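Local coordinates for protein 2-oxo-1,2-dihydroquinoline 8-monooxygenase, oxygenase component (Pseudomonas putida, PDB 1Z02) that probably hydroxylates 2-oxo-1,2-dihydroquinoline at carbon 8, as a homotrimer whose subunits carry a Rieske [2Fe-2S] cluster and a mononuclear iron, at residues Ser28-Tyr33 / Trp397-Ser402; Gly109-Leu114 / Thr121-Pro126; Ser187-Leu192 / Ile331-Cys336. All blocks are in the same frame, centred on the assembly; numbering follows the deposited sequence.

Interaction 1 of 3, residues Ser28-Tyr33 / Trp397-Ser402; sequences SQYQPY and WRKLAS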
loop_
_atom_site.group_PDB
_atom_site.type_symbol
_atom_site.label_atom_id
_atom_site.label_comp_id
_atom_site.label_asym_id
_atom_site.label_seq_id
_atom_site.Cartn_x
_atom_site.Cartn_y
_atom_site.Cartn_z
ATOM N N SER A 28 21.890 -18.652 -17.805
ATOM C CA SER A 28 21.279 -18.508 -19.122
ATOM C C SER A 28 20.412 -19.715 -19.437
ATOM O O SER A 28 19.564 -19.660 -20.329
ATOM C CB SER A 28 22.351 -18.352 -20.210
ATOM O OG SER A 28 23.046 -19.571 -20.431
ATOM N N GLN A 29 20.624 -20.802 -18.699
ATOM C CA GLN A 29 19.860 -22.023 -18.915
ATOM C C GLN A 29 18.518 -22.046 -18.191
ATOM O O GLN A 29 17.766 -23.020 -18.295
ATOM C CB GLN A 29 20.702 -23.243 -18.529
ATOM C CG GLN A 29 21.829 -23.532 -19.535
ATOM C CD GLN A 29 22.759 -24.646 -19.093
ATOM O OE1 GLN A 29 23.576 -24.467 -18.193
ATOM N NE2 GLN A 29 22.633 -25.809 -19.723
ATOM N N TYR A 30 18.222 -20.988 -17.440
ATOM C CA TYR A 30 16.933 -20.904 -16.766
ATOM C C TYR A 30 16.337 -19.503 -16.795
ATOM O O TYR A 30 15.765 -19.031 -15.812
ATOM C CB TYR A 30 16.993 -21.458 -15.332
ATOM C CG TYR A 30 18.067 -20.929 -14.404
ATOM C CD1 TYR A 30 17.986 -19.654 -13.850
ATOM C CD2 TYR A 30 19.124 -21.748 -14.012
ATOM C CE1 TYR A 30 18.927 -19.212 -12.920
ATOM C CE2 TYR A 30 20.068 -21.319 -13.086
ATOM C CZ TYR A 30 19.965 -20.054 -12.540
ATOM O OH TYR A 30 20.889 -19.666 -11.597
ATOM N N GLN A 31 16.466 -18.853 -17.951
ATOM C CA GLN A 31 15.921 -17.518 -18.160
ATOM C C GLN A 31 14.391 -17.568 -18.129
ATOM O O GLN A 31 13.757 -16.686 -17.556
ATOM C CB GLN A 31 16.391 -16.940 -19.502
ATOM C CG GLN A 31 15.965 -15.481 -19.739
ATOM C CD GLN A 31 16.456 -14.534 -18.653
ATOM O OE1 GLN A 31 17.650 -14.478 -18.363
ATOM N NE2 GLN A 31 15.537 -13.781 -18.052
ATOM N N PRO A 32 13.774 -18.596 -18.745
ATOM C CA PRO A 32 12.309 -18.687 -18.735
ATOM C C PRO A 32 11.741 -18.746 -17.307
ATOM O O PRO A 32 10.654 -18.223 -17.035
ATOM C CB PRO A 32 12.038 -19.970 -19.516
ATOM C CG PRO A 32 13.156 -19.989 -20.507
ATOM C CD PRO A 32 14.346 -19.615 -19.644
ATOM N N TYR A 33 12.485 -19.385 -16.405
ATOM C CA TYR A 33 12.091 -19.515 -15.002
ATOM C C TYR A 33 12.202 -18.153 -14.310
ATOM O O TYR A 33 11.394 -17.819 -13.449
ATOM C CB TYR A 33 12.989 -20.546 -14.306
ATOM C CG TYR A 33 12.610 -20.887 -12.874
ATOM C CD1 TYR A 33 13.092 -20.138 -11.805
ATOM C CD2 TYR A 33 11.800 -21.988 -12.590
ATOM C CE1 TYR A 33 12.784 -20.483 -10.482
ATOM C CE2 TYR A 33 11.482 -22.340 -11.271
ATOM C CZ TYR A 33 11.982 -21.586 -10.224
ATOM O OH TYR A 33 11.711 -21.948 -8.921
ATOM N N TRP A 397 16.128 -28.107 -11.154
ATOM C CA TRP A 397 14.688 -27.904 -11.259
ATOM C C TRP A 397 14.387 -26.696 -12.140
ATOM O O TRP A 397 13.499 -26.752 -12.991
ATOM C CB TRP A 397 14.075 -27.742 -9.859
ATOM C CG TRP A 397 12.863 -26.841 -9.788
ATOM C CD1 TRP A 397 12.802 -25.594 -9.231
ATOM C CD2 TRP A 397 11.557 -27.111 -10.310
ATOM N NE1 TRP A 397 11.538 -25.071 -9.375
ATOM C CE2 TRP A 397 10.754 -25.979 -10.035
ATOM C CE3 TRP A 397 10.987 -28.200 -10.984
ATOM C CZ2 TRP A 397 9.412 -25.903 -10.415
ATOM C CZ3 TRP A 397 9.651 -28.124 -11.364
ATOM C CH2 TRP A 397 8.879 -26.978 -11.076
ATOM N N ARG A 398 15.140 -25.615 -11.959
ATOM C CA ARG A 398 14.925 -24.417 -12.761
ATOM C C ARG A 398 15.141 -24.705 -14.239
ATOM O O ARG A 398 14.375 -24.244 -15.083
ATOM C CB ARG A 398 15.855 -23.287 -12.314
ATOM C CG ARG A 398 15.577 -22.764 -10.907
ATOM C CD ARG A 398 16.420 -21.545 -10.640
ATOM N NE ARG A 398 16.412 -21.153 -9.238
ATOM C CZ ARG A 398 17.258 -20.262 -8.719
ATOM N NH1 ARG A 398 17.205 -19.946 -7.434
ATOM N NH2 ARG A 398 18.166 -19.691 -9.499
ATOM N N LYS A 399 16.179 -25.470 -14.556
ATOM C CA LYS A 399 16.465 -25.803 -15.942
ATOM C C LYS A 399 15.359 -26.631 -16.585
ATOM O O LYS A 399 14.916 -26.324 -17.686
ATOM C CB LYS A 399 17.781 -26.570 -16.043
ATOM C CG LYS A 399 19.014 -25.753 -15.742
ATOM C CD LYS A 399 20.255 -26.575 -16.016
ATOM C CE LYS A 399 21.519 -25.812 -15.686
ATOM N NZ LYS A 399 22.728 -26.601 -16.066
ATOM N N LEU A 400 14.916 -27.684 -15.905
ATOM C CA LEU A 400 13.873 -28.535 -16.459
ATOM C C LEU A 400 12.550 -27.781 -16.557
ATOM O O LEU A 400 11.773 -28.001 -17.478
ATOM C CB LEU A 400 13.713 -29.808 -15.614
ATOM C CG LEU A 400 12.921 -29.808 -14.300
ATOM C CD1 LEU A 400 11.440 -30.039 -14.567
ATOM C CD2 LEU A 400 13.451 -30.910 -13.414
ATOM N N ALA A 401 12.293 -26.890 -15.610
ATOM C CA ALA A 401 11.053 -26.113 -15.634
ATOM C C ALA A 401 11.085 -25.166 -16.836
ATOM O O ALA A 401 10.071 -24.955 -17.506
ATOM C CB ALA A 401 10.909 -25.324 -14.342
ATOM N N SER A 402 12.255 -24.596 -17.104
ATOM C CA SER A 402 12.408 -23.675 -18.227
ATOM C C SER A 402 12.202 -24.408 -19.544
ATOM O O SER A 402 11.604 -23.873 -20.477
ATOM C CB SER A 402 13.799 -23.036 -18.225
ATOM O OG SER A 402 14.046 -22.310 -17.035
#
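Tyr33, on the short helix 31-34, enters helix 392-404 in a knobs-into-holes arrangement, its side chain lying among Trp397, Arg398, Ala401 and Ser402. The contact thereby joins the N-terminal part of the chain to a helix from the far end of the ring-hydroxylase region. With the ring branch turned opposite the backbone N (chi1 -174°), Tyr33 reaches the indole, and Trp397 NE1 donates to Tyr33 OH at 3.2 Å with a bent N-H...O angle of 146°. The same hydroxyl has a second, weak partner in Glu214.

Arg398 runs extended past both tyrosines, and its stem makes the contacts over the ring faces: CG lies over one face of the Tyr33 ring, 3.7 Å from its centroid, while CD sits 4.0 Å from the centroid of the Tyr30 ring, also over a face. Ala401 CB closes on the edge of the Tyr33 ring. The charge is satisfied elsewhere, because NE forms a salt bridge with Glu214 and NH2 one with Glu385; NH1 comes close to Arg87 of the second subunit. Any cation-pi attraction to Tyr30 is at most weak at this range.

On the more exposed side, Lys399 NZ donates to Gln29 OE1 at 3.1 Å, approaching from above the amide carbonyl plane, 58° out of it, and not along a lone pair. Pro32 packs its CD 3.7 Å from Ser402 CB.

Ser402 links two backbone groups, Arg398 O and Tyr33 N. Its OG gives its proton to Arg398 O at 2.8 Å, and its backbone N reaches the same Arg398 O at 3.0 Å from the opposite face of the carbonyl. The hydroxyl then remains an acceptor, and Tyr33 N makes a weak bond to Ser402 OG at 3.4 Å.

Interaction 2 of 3, residues Gly109-Leu114 / Thr121-Pro126; sequences GFTFDL and TIVANP. With FES (Fe2/s2 (inorganic) cluster), chain H.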
loop_
_atom_site.group_PDB
_atom_site.type_symbol
_atom_site.label_atom_id
_atom_site.label_comp_id
_atom_site.label_asym_id
_atom_site.label_seq_id
_atom_site.Cartn_x
_atom_site.Cartn_y
_atom_site.Cartn_z
ATOM N N GLY A 109 -27.044 -9.252 -15.388
ATOM C CA GLY A 109 -27.553 -10.534 -15.831
ATOM C C GLY A 109 -26.945 -11.240 -17.024
ATOM O O GLY A 109 -27.589 -12.143 -17.577
ATOM N N PHE A 110 -25.747 -10.837 -17.443
ATOM C CA PHE A 110 -25.091 -11.526 -18.548
ATOM C C PHE A 110 -25.027 -12.957 -18.029
ATOM O O PHE A 110 -24.602 -13.192 -16.899
ATOM C CB PHE A 110 -23.684 -10.975 -18.780
ATOM C CG PHE A 110 -23.606 -9.922 -19.864
ATOM C CD1 PHE A 110 -24.487 -8.838 -19.873
ATOM C CD2 PHE A 110 -22.635 -10.013 -20.868
ATOM C CE1 PHE A 110 -24.404 -7.851 -20.875
ATOM C CE2 PHE A 110 -22.536 -9.044 -21.868
ATOM C CZ PHE A 110 -23.422 -7.956 -21.876
ATOM N N THR A 111 -25.473 -13.911 -18.837
ATOM C CA THR A 111 -25.502 -15.303 -18.397
ATOM C C THR A 111 -24.643 -16.219 -19.252
ATOM O O THR A 111 -24.676 -16.156 -20.487
ATOM C CB THR A 111 -26.955 -15.816 -18.375
ATOM O OG1 THR A 111 -27.763 -14.921 -17.597
ATOM C CG2 THR A 111 -27.017 -17.189 -17.758
ATOM N N PHE A 112 -23.879 -17.082 -18.590
ATOM C CA PHE A 112 -22.977 -17.974 -19.304
ATOM C C PHE A 112 -23.232 -19.454 -19.063
ATOM O O PHE A 112 -23.646 -19.862 -17.975
ATOM C CB PHE A 112 -21.524 -17.637 -18.947
ATOM C CG PHE A 112 -21.221 -16.173 -19.017
ATOM C CD1 PHE A 112 -21.383 -15.367 -17.901
ATOM C CD2 PHE A 112 -20.832 -15.588 -20.214
ATOM C CE1 PHE A 112 -21.166 -13.992 -17.974
ATOM C CE2 PHE A 112 -20.612 -14.218 -20.300
ATOM C CZ PHE A 112 -20.779 -13.416 -19.177
ATOM N N ASP A 113 -22.982 -20.248 -20.099
ATOM C CA ASP A 113 -23.163 -21.690 -20.029
ATOM C C ASP A 113 -21.979 -22.293 -19.280
ATOM O O ASP A 113 -20.829 -22.053 -19.634
ATOM C CB ASP A 113 -23.242 -22.271 -21.435
ATOM C CG ASP A 113 -23.539 -23.740 -21.422
ATOM O OD1 ASP A 113 -24.482 -24.156 -20.789
ATOM O OD2 ASP A 113 -22.843 -24.522 -22.035
ATOM N N LEU A 114 -22.265 -23.064 -18.238
ATOM C CA LEU A 114 -21.214 -23.672 -17.432
ATOM C C LEU A 114 -20.264 -24.554 -18.223
ATOM O O LEU A 114 -19.078 -24.621 -17.917
ATOM C CB LEU A 114 -21.827 -24.497 -16.304
ATOM C CG LEU A 114 -22.520 -23.706 -15.194
ATOM C CD1 LEU A 114 -23.170 -24.680 -14.222
ATOM C CD2 LEU A 114 -21.513 -22.831 -14.475
ATOM N N THR A 121 -27.498 -15.663 -22.867
ATOM C CA THR A 121 -28.561 -14.673 -22.775
ATOM C C THR A 121 -28.147 -13.566 -21.822
ATOM O O THR A 121 -27.100 -13.653 -21.189
ATOM C CB THR A 121 -29.871 -15.314 -22.253
ATOM O OG1 THR A 121 -30.966 -14.394 -22.401
ATOM C CG2 THR A 121 -29.720 -15.689 -20.786
ATOM N N ILE A 122 -28.963 -12.519 -21.750
ATOM C CA ILE A 122 -28.736 -11.399 -20.833
ATOM C C ILE A 122 -30.102 -11.157 -20.182
ATOM O O ILE A 122 -31.051 -10.754 -20.851
ATOM C CB ILE A 122 -28.289 -10.107 -21.573
ATOM C CG1 ILE A 122 -26.973 -10.347 -22.312
ATOM C CG2 ILE A 122 -28.091 -8.972 -20.568
ATOM C CD1 ILE A 122 -26.599 -9.239 -23.246
ATOM N N VAL A 123 -30.202 -11.406 -18.881
ATOM C CA VAL A 123 -31.473 -11.229 -18.186
ATOM C C VAL A 123 -32.188 -9.933 -18.561
ATOM O O VAL A 123 -33.387 -9.924 -18.814
ATOM C CB VAL A 123 -31.282 -11.273 -16.649
ATOM C CG1 VAL A 123 -32.598 -10.999 -15.957
ATOM C CG2 VAL A 123 -30.766 -12.644 -16.222
ATOM N N ALA A 124 -31.452 -8.835 -18.614
ATOM C CA ALA A 124 -32.058 -7.546 -18.932
ATOM C C ALA A 124 -32.226 -7.238 -20.418
ATOM O O ALA A 124 -32.757 -6.180 -20.769
ATOM C CB ALA A 124 -31.251 -6.429 -18.268
ATOM N N ASN A 125 -31.799 -8.155 -21.285
ATOM C CA ASN A 125 -31.869 -7.927 -22.731
ATOM C C ASN A 125 -31.743 -9.259 -23.473
ATOM O O ASN A 125 -30.721 -9.533 -24.100
ATOM C CB ASN A 125 -30.714 -7.005 -23.124
ATOM C CG ASN A 125 -30.951 -6.258 -24.422
ATOM O OD1 ASN A 125 -31.890 -6.539 -25.167
ATOM N ND2 ASN A 125 -30.076 -5.290 -24.701
ATOM N N PRO A 126 -32.789 -10.101 -23.422
ATOM C CA PRO A 126 -32.772 -11.407 -24.091
ATOM C C PRO A 126 -32.633 -11.433 -25.616
ATOM O O PRO A 126 -32.373 -12.492 -26.189
ATOM C CB PRO A 126 -34.071 -12.061 -23.613
ATOM C CG PRO A 126 -34.969 -10.898 -23.358
ATOM C CD PRO A 126 -34.058 -9.891 -22.703
HETATM FE FE1 FES H . -23.161 -6.081 -16.543
HETATM FE FE2 FES H . -21.967 -8.253 -15.636
HETATM S S1 FES H . -23.882 -8.131 -16.632
HETATM S S2 FES H . -21.205 -6.195 -15.419
#
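Gly109 and Val123 are joined by a nearly straight backbone bond, Val123 N to Gly109 O, 3.0 Å with an N-H...O angle of 170°. Gly109 O takes a second donor, Thr111 OG1 at 2.8 Å, from the other face of the carbonyl plane. Further along, Thr111 N donates to Thr121 O at 2.9 Å. The register is antiparallel, with Thr111 and Thr121 a hydrogen-bonded pair and Phe110 and Ile122 a non-hydrogen-bonded one. Thr121 OG1 turns to Asn277 of the third subunit, while its CG2 methyl packs 3.7 Å from Thr111 CB.

Phe110 and Ile122 project side by side from the other face of the hairpin. Ile122 CD1 lies over the Phe110 ring toward its rim, 3.5 Å from CE1. Phe110 CD1 approaches the bridging sulfide S1 at 3.4 Å, and the ring also stacks on His86. Without the Phe110 ring, as with an alanine here, Ile122 and the sulfide would probably be left facing a gap and His86 would lose its stacking partner. Gly109 has a positive phi (88°), and a side chain there would collide with Val123.

Cys105 and His108, which bind the cluster together with Cys84 and His86, stand just before Gly109; the hairpin thus continues directly from the second cluster-binding loop, as is characteristic of the Rieske domain.

Interaction 3 of 3, residues Ser187-Leu192 / Ile331-Cys336; sequences SSPSVL and ILVRVC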
loop_
_atom_site.group_PDB
_atom_site.type_symbol
_atom_site.label_atom_id
_atom_site.label_comp_id
_atom_site.label_asym_id
_atom_site.label_seq_id
_atom_site.Cartn_x
_atom_site.Cartn_y
_atom_site.Cartn_z
ATOM N N SER A 187 5.608 -48.418 -1.204
ATOM C CA SER A 187 5.145 -47.491 -2.231
ATOM C C SER A 187 4.205 -46.399 -1.727
ATOM O O SER A 187 3.240 -46.679 -1.012
ATOM C CB SER A 187 4.448 -48.270 -3.357
ATOM O OG SER A 187 5.350 -49.122 -4.046
ATOM N N SER A 188 4.490 -45.156 -2.114
ATOM C CA SER A 188 3.654 -44.026 -1.725
ATOM C C SER A 188 2.436 -43.974 -2.638
ATOM O O SER A 188 2.551 -44.142 -3.862
ATOM C CB SER A 188 4.423 -42.705 -1.842
ATOM O OG SER A 188 5.487 -42.642 -0.912
ATOM N N PRO A 189 1.249 -43.758 -2.056
ATOM C CA PRO A 189 0.022 -43.688 -2.846
ATOM C C PRO A 189 -0.111 -42.347 -3.561
ATOM O O PRO A 189 0.542 -41.372 -3.197
ATOM C CB PRO A 189 -1.068 -43.899 -1.799
ATOM C CG PRO A 189 -0.491 -43.236 -0.592
ATOM C CD PRO A 189 0.948 -43.719 -0.613
ATOM N N SER A 190 -0.958 -42.314 -4.584
ATOM C CA SER A 190 -1.211 -41.104 -5.369
ATOM C C SER A 190 -2.628 -40.635 -5.043
ATOM O O SER A 190 -3.431 -41.422 -4.534
ATOM C CB SER A 190 -1.099 -41.423 -6.864
ATOM O OG SER A 190 -1.459 -40.308 -7.663
ATOM N N VAL A 191 -2.953 -39.370 -5.303
ATOM C CA VAL A 191 -4.313 -38.929 -5.018
ATOM C C VAL A 191 -5.240 -39.531 -6.084
ATOM O O VAL A 191 -6.467 -39.467 -5.975
ATOM C CB VAL A 191 -4.477 -37.371 -5.017
ATOM C CG1 VAL A 191 -3.459 -36.746 -4.142
ATOM C CG2 VAL A 191 -4.474 -36.831 -6.401
ATOM N N LEU A 192 -4.642 -40.141 -7.107
ATOM C CA LEU A 192 -5.402 -40.775 -8.187
ATOM C C LEU A 192 -5.778 -42.217 -7.850
ATOM O O LEU A 192 -6.656 -42.799 -8.487
ATOM C CB LEU A 192 -4.600 -40.762 -9.499
ATOM C CG LEU A 192 -4.314 -39.417 -10.175
ATOM C CD1 LEU A 192 -3.458 -39.652 -11.401
ATOM C CD2 LEU A 192 -5.622 -38.739 -10.566
ATOM N N ILE A 331 -0.796 -31.628 1.870
ATOM C CA ILE A 331 -1.721 -32.726 2.099
ATOM C C ILE A 331 -0.989 -34.025 2.392
ATOM O O ILE A 331 0.148 -34.237 1.955
ATOM C CB ILE A 331 -2.690 -32.968 0.890
ATOM C CG1 ILE A 331 -1.912 -33.498 -0.319
ATOM C CG2 ILE A 331 -3.450 -31.689 0.568
ATOM C CD1 ILE A 331 -2.778 -33.998 -1.441
ATOM N N LEU A 332 -1.657 -34.885 3.153
ATOM C CA LEU A 332 -1.130 -36.196 3.507
ATOM C C LEU A 332 -2.115 -37.180 2.912
ATOM O O LEU A 332 -3.327 -37.035 3.077
ATOM C CB LEU A 332 -1.060 -36.372 5.028
ATOM C CG LEU A 332 -0.042 -35.482 5.737
ATOM C CD1 LEU A 332 -0.120 -35.681 7.229
ATOM C CD2 LEU A 332 1.346 -35.800 5.208
ATOM N N VAL A 333 -1.588 -38.172 2.211
ATOM C CA VAL A 333 -2.420 -39.170 1.564
ATOM C C VAL A 333 -2.102 -40.566 2.083
ATOM O O VAL A 333 -0.942 -40.898 2.327
ATOM C CB VAL A 333 -2.200 -39.146 0.028
ATOM C CG1 VAL A 333 -3.150 -40.121 -0.650
ATOM C CG2 VAL A 333 -2.422 -37.731 -0.516
ATOM N N ARG A 334 -3.147 -41.362 2.278
ATOM C CA ARG A 334 -3.001 -42.745 2.725
ATOM C C ARG A 334 -4.196 -43.529 2.202
ATOM O O ARG A 334 -5.337 -43.093 2.346
ATOM C CB ARG A 334 -2.964 -42.848 4.250
ATOM C CG ARG A 334 -2.672 -44.267 4.721
ATOM C CD ARG A 334 -2.867 -44.475 6.210
ATOM N NE ARG A 334 -2.548 -45.855 6.576
ATOM C CZ ARG A 334 -1.490 -46.211 7.301
ATOM N NH1 ARG A 334 -1.274 -47.489 7.582
ATOM N NH2 ARG A 334 -0.651 -45.291 7.756
ATOM N N VAL A 335 -3.939 -44.677 1.585
ATOM C CA VAL A 335 -5.022 -45.488 1.056
ATOM C C VAL A 335 -5.729 -46.175 2.216
ATOM O O VAL A 335 -5.112 -46.895 3.004
ATOM C CB VAL A 335 -4.503 -46.549 0.059
ATOM C CG1 VAL A 335 -5.657 -47.436 -0.406
ATOM C CG2 VAL A 335 -3.877 -45.855 -1.153
ATOM N N CYS A 336 -7.028 -45.925 2.321
ATOM C CA CYS A 336 -7.836 -46.495 3.389
ATOM C C CYS A 336 -8.987 -47.284 2.788
ATOM O O CYS A 336 -10.018 -46.716 2.443
ATOM C CB CYS A 336 -8.377 -45.372 4.278
ATOM S SG CYS A 336 -7.076 -44.275 4.989
#
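Pro189 and Val333 meet without any aromatic ring taking part; the ring in play is the puckered pyrrolidine of Pro189, turned toward the strand. Two of its carbons do the touching. Pro189 CG lies 3.8 Å from Val333 O and 4.1 Å from the methyl Val333 CG1, and Pro189 CB presses on Val335 CG2 at 3.5 Å, tighter than usual for two carbons. The Pro189 and Val333 side chains slide past each other in opposite directions, with CG beside both the carbonyl and the methyl.

Val191 makes the second half of the contact through a single branch. Its CG1, anti to the carbonyl carbon (chi1 -51°), meets Val333 CG2 and Ile331 CD1, each at 3.9 Å, and its side chain crosses both at about a right angle. The link between the segments is therefore one of apolar contact. Polar groups of the loop are served from elsewhere: Pro189 O receives Tyr315 OH, Val191 O receives Asn145 ND2, and Ser190 N bonds to Asp193. Ser190 points away from the strand, and its OG accepts Leu192 N at 3.2 Å with an angle of 168°, an ST turn that ties up the backbone just beyond Val191.

Strand 325-335 lies between strands 196-206 and 313-320 in the antiparallel sheet of the catalytic domain, whose family belongs to the Bet v 1-like clan. Ile331 and Val333 turn one face of this strand toward the loop, while Leu332 and Arg334 reach helix 339-359 through Tyr353 and Phe345.

In the fold
Along the chain, interaction 1 closes a loop within which the other two are nested, while interaction 2 finishes before interaction 3 begins. None touches another: the nearest atoms of interactions 1 and 3 are about 17 Å apart, those of 2 and 3 about 21 Å, and those of 1 and 2 about 29 Å. Interaction 2 is the one that reaches a cofactor, the [2Fe-2S] cluster; the others lie away from this chain's cluster and from its iron held by His221, His225 and Asp365. The trimer relates them further: interaction 2 packs on the third subunit, and interaction 1 approaches cluster-site residue Arg87 of the second, consistent with Rieske domains lying against neighbouring catalytic domains.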